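Local coordinates for cellulase CEL9M (Clostridium cellulolyticum, PDB 1IA6), which probably catalyses the endohydrolysis of beta-1,4-glucosidic linkages in cellulose and related beta-glucans, as a member of glycoside hydrolase family 9, at residues Phe282-Trp287 / Gln327-Leu332. Numbering follows the deposited sequence. Where two conformers were deposited one is given.
Sequences FNFNYW and QSLLDL. Unlike the reference sequence in segment 282-287: Phe282 (reference Ile).
Phe284 and Leu329 form a small helix-to-helix contact in the alpha-barrel catalytic module of this family 9 cellulase, joining helix 274-289 near its C-terminal end to the first turns of helix 327-341. The CA atoms of the two residues lie 8.0 Å apart, and their side chains cross at about a right angle. Both branches of the leucine fork reach the ring: Leu329 CD1 comes 3.8 Å from Phe284 CD2 and also lies near CE2, while Leu329 CD2 settles 4.1 Å from Phe284 CB, close to the root of the ring. With CG set beside the backbone N (chi1 -71°) and chi2 at only -7°, the phenyl plane almost contains the bond from CB back to CA, and the CD2 side of the ring is offered to the leucine. One turn further along both helices, Leu332 CD1 approaches the carbonyl Trp287 O at 4.4 Å, a loose contact of a methyl with a backbone oxygen whose hydrogen bond comes from Lys299 NZ. No hydrogen bond crosses between 282-287 and 327-332; the buried surface is modest, 159 Å² in all, and its one apolar side-chain pair is Phe284 with Leu329. A polar link runs beside the apolar contact: Ser328 OG is hydrogen-bonded to Lys288 NZ as well as to Asp326. Away from helix 327-341, the indole Trp287 NE1 and Asn283 ND2 both donate to Trp252 O, and Asn283 ND2 also to Asp250 O, securing helix 274-289 to the loop that leads into helix 260-271. Helix 306-323 packs against both partners, Tyr320 stacking edge-to-face with Phe284 and touching Leu329, while Glu313 meets Phe284 and Trp287.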
ATOM      1  N   PHE A 282       5.694  17.984 -14.383  1.00 14.89           N
ATOM      2  CA  PHE A 282       4.519  17.783 -15.228  1.00 15.60           C
ATOM      3  C   PHE A 282       3.375  17.190 -14.419  1.00 15.43           C
ATOM      4  O   PHE A 282       2.262  17.721 -14.410  1.00 14.44           O
ATOM      5  CB  PHE A 282       4.829  16.838 -16.390  1.00 15.67           C
ATOM      6  CG  PHE A 282       3.627  16.525 -17.246  1.00 17.57           C
ATOM      7  CD1 PHE A 282       3.264  17.365 -18.294  1.00 18.69           C
ATOM      8  CD2 PHE A 282       2.827  15.421 -16.968  1.00 16.96           C
ATOM      9  CE1 PHE A 282       2.122  17.110 -19.053  1.00 19.34           C
ATOM     10  CE2 PHE A 282       1.683  15.157 -17.720  1.00 18.37           C
ATOM     11  CZ  PHE A 282       1.329  16.004 -18.764  1.00 18.67           C
ATOM     12  N   ASN A 283       3.651  16.076 -13.746  1.00 12.97           N
ATOM     13  CA  ASN A 283       2.633  15.407 -12.952  1.00 11.40           C
ATOM     14  C   ASN A 283       2.040  16.314 -11.883  1.00 11.06           C
ATOM     15  O   ASN A 283       0.823  16.366 -11.717  1.00 10.97           O
ATOM     16  CB  ASN A 283       3.203  14.139 -12.314  1.00 10.68           C
ATOM     17  CG  ASN A 283       2.224  13.477 -11.367  1.00 11.48           C
ATOM     18  OD1 ASN A 283       2.268  13.701 -10.161  1.00 13.40           O
ATOM     19  ND2 ASN A 283       1.320  12.672 -11.914  1.00 12.37           N
ATOM     20  N   PHE A 284       2.893  17.039 -11.166  1.00 11.15           N
ATOM     21  CA  PHE A 284       2.412  17.934 -10.123  1.00 12.27           C
ATOM     22  C   PHE A 284       1.547  19.049 -10.694  1.00 13.63           C
ATOM     23  O   PHE A 284       0.466  19.326 -10.175  1.00 15.21           O
ATOM     24  CB  PHE A 284       3.589  18.535  -9.344  1.00 14.41           C
ATOM     25  CG  PHE A 284       4.304  17.552  -8.454  1.00 15.57           C
ATOM     26  CD1 PHE A 284       3.808  16.262  -8.270  1.00 16.37           C
ATOM     27  CD2 PHE A 284       5.457  17.929  -7.774  1.00 17.71           C
ATOM     28  CE1 PHE A 284       4.451  15.362  -7.417  1.00 17.26           C
ATOM     29  CE2 PHE A 284       6.108  17.036  -6.918  1.00 18.15           C
ATOM     30  CZ  PHE A 284       5.602  15.752  -6.740  1.00 17.80           C
ATOM     31  N   ASN A 285       2.015  19.685 -11.763  1.00 13.88           N
ATOM     32  CA  ASN A 285       1.253  20.769 -12.380  1.00 16.68           C
ATOM     33  C   ASN A 285      -0.046  20.259 -12.987  1.00 17.77           C
ATOM     34  O   ASN A 285      -1.036  20.987 -13.057  1.00 17.73           O
ATOM     35  CB  ASN A 285       2.089  21.482 -13.447  1.00 17.67           C
ATOM     36  CG  ASN A 285       3.187  22.335 -12.846  1.00 19.02           C
ATOM     37  OD1 ASN A 285       3.025  22.890 -11.759  1.00 23.15           O
ATOM     38  ND2 ASN A 285       4.303  22.459 -13.553  1.00 20.99           N
ATOM     39  N   TYR A 286      -0.043  19.003 -13.419  1.00 17.54           N
ATOM     40  CA  TYR A 286      -1.236  18.404 -13.998  1.00 17.55           C
ATOM     41  C   TYR A 286      -2.293  18.249 -12.906  1.00 16.94           C
ATOM     42  O   TYR A 286      -3.471  18.534 -13.121  1.00 16.17           O
ATOM     43  CB  TYR A 286      -0.891  17.047 -14.617  1.00 18.96           C
ATOM     44  CG  TYR A 286      -2.046  16.386 -15.328  1.00 22.09           C
ATOM     45  CD1 TYR A 286      -2.959  15.597 -14.634  1.00 22.02           C
ATOM     46  CD2 TYR A 286      -2.237  16.565 -16.699  1.00 24.67           C
ATOM     47  CE1 TYR A 286      -4.038  15.000 -15.286  1.00 24.33           C
ATOM     48  CE2 TYR A 286      -3.309  15.976 -17.362  1.00 25.97           C
ATOM     49  CZ  TYR A 286      -4.205  15.195 -16.649  1.00 26.48           C
ATOM     50  OH  TYR A 286      -5.259  14.604 -17.305  1.00 28.20           O
ATOM     51  N   TRP A 287      -1.867  17.811 -11.726  1.00 16.51           N
ATOM     52  CA  TRP A 287      -2.795  17.643 -10.612  1.00 15.66           C
ATOM     53  C   TRP A 287      -3.299  18.975 -10.074  1.00 16.36           C
ATOM     54  O   TRP A 287      -4.417  19.065  -9.579  1.00 16.40           O
ATOM     55  CB  TRP A 287      -2.144  16.845  -9.475  1.00 14.77           C
ATOM     56  CG  TRP A 287      -2.378  15.376  -9.603  1.00 13.02           C
ATOM     57  CD1 TRP A 287      -1.817  14.529 -10.519  1.00 13.07           C
ATOM     58  CD2 TRP A 287      -3.299  14.590  -8.841  1.00 12.51           C
ATOM     59  NE1 TRP A 287      -2.337  13.265 -10.375  1.00 12.09           N
ATOM     60  CE2 TRP A 287      -3.250  13.274  -9.353  1.00 13.46           C
ATOM     61  CE3 TRP A 287      -4.167  14.870  -7.775  1.00 12.11           C
ATOM     62  CZ2 TRP A 287      -4.035  12.238  -8.833  1.00 13.67           C
ATOM     63  CZ3 TRP A 287      -4.949  13.838  -7.260  1.00 13.44           C
ATOM     64  CH2 TRP A 287      -4.874  12.539  -7.793  1.00 12.69           C
ATOM     65  N   GLN A 327       5.154  25.872  -1.493  0.50 19.56           N
ATOM     66  CA  GLN A 327       3.938  26.182  -0.750  0.50 19.93           C
ATOM     67  C   GLN A 327       2.656  25.765  -1.467  0.50 18.85           C
ATOM     68  O   GLN A 327       1.668  25.414  -0.822  0.50 18.80           O
ATOM     69  CB  GLN A 327       3.889  27.679  -0.435  0.50 20.88           C
ATOM     70  CG  GLN A 327       2.928  28.036   0.683  0.50 23.02           C
ATOM     71  CD  GLN A 327       3.190  27.232   1.942  0.50 23.92           C
ATOM     72  OE1 GLN A 327       4.319  27.167   2.426  0.50 25.25           O
ATOM     73  NE2 GLN A 327       2.144  26.613   2.478  0.50 24.19           N
ATOM     74  N   SER A 328       2.669  25.798  -2.796  1.00 19.19           N
ATOM     75  CA  SER A 328       1.489  25.423  -3.567  1.00 18.43           C
ATOM     76  C   SER A 328       1.228  23.927  -3.396  1.00 17.76           C
ATOM     77  O   SER A 328       0.080  23.486  -3.401  1.00 17.47           O
ATOM     78  CB  SER A 328       1.673  25.756  -5.050  1.00 20.43           C
ATOM     79  OG  SER A 328       2.632  24.910  -5.661  1.00 22.16           O
ATOM     80  N   LEU A 329       2.298  23.155  -3.235  1.00 15.51           N
ATOM     81  CA  LEU A 329       2.178  21.712  -3.051  1.00 16.29           C
ATOM     82  C   LEU A 329       1.730  21.395  -1.630  1.00 16.26           C
ATOM     83  O   LEU A 329       0.910  20.503  -1.413  1.00 14.98           O
ATOM     84  CB  LEU A 329       3.513  21.021  -3.346  1.00 17.51           C
ATOM     85  CG  LEU A 329       4.006  21.120  -4.793  1.00 18.97           C
ATOM     86  CD1 LEU A 329       5.381  20.477  -4.921  1.00 20.23           C
ATOM     87  CD2 LEU A 329       3.011  20.436  -5.718  1.00 21.17           C
ATOM     88  N   LEU A 330       2.268  22.130  -0.662  1.00 15.26           N
ATOM     89  CA  LEU A 330       1.902  21.924   0.733  1.00 15.75           C
ATOM     90  C   LEU A 330       0.433  22.262   0.957  1.00 16.28           C
ATOM     91  O   LEU A 330      -0.260  21.570   1.700  1.00 16.09           O
ATOM     92  CB  LEU A 330       2.780  22.781   1.651  1.00 14.90           C
ATOM     93  CG  LEU A 330       4.237  22.327   1.766  1.00 16.61           C
ATOM     94  CD1 LEU A 330       5.040  23.355   2.544  1.00 17.84           C
ATOM     95  CD2 LEU A 330       4.294  20.966   2.447  1.00 16.37           C
ATOM     96  N   ASP A 331      -0.046  23.322   0.311  1.00 16.57           N
ATOM     97  CA  ASP A 331      -1.442  23.712   0.465  1.00 17.20           C
ATOM     98  C   ASP A 331      -2.369  22.685  -0.170  1.00 15.57           C
ATOM     99  O   ASP A 331      -3.415  22.356   0.386  1.00 15.43           O
ATOM    100  CB  ASP A 331      -1.703  25.083  -0.165  1.00 20.43           C
ATOM    101  CG  ASP A 331      -0.969  26.203   0.545  1.00 23.80           C
ATOM    102  OD1 ASP A 331      -0.825  26.134   1.785  1.00 24.72           O
ATOM    103  OD2 ASP A 331      -0.546  27.160  -0.138  1.00 26.85           O
ATOM    104  N   LEU A 332      -1.986  22.177  -1.336  1.00 14.96           N
ATOM    105  CA  LEU A 332      -2.813  21.191  -2.024  1.00 14.64           C
ATOM    106  C   LEU A 332      -2.883  19.923  -1.186  1.00 14.34           C
ATOM    107  O   LEU A 332      -3.968  19.395  -0.930  1.00 12.09           O
ATOM    108  CB  LEU A 332      -2.230  20.875  -3.410  1.00 16.66           C
ATOM    109  CG  LEU A 332      -3.081  20.053  -4.389  1.00 17.73           C
ATOM    110  CD1 LEU A 332      -2.469  20.137  -5.778  1.00 19.66           C
ATOM    111  CD2 LEU A 332      -3.173  18.606  -3.938  1.00 20.64           C
TER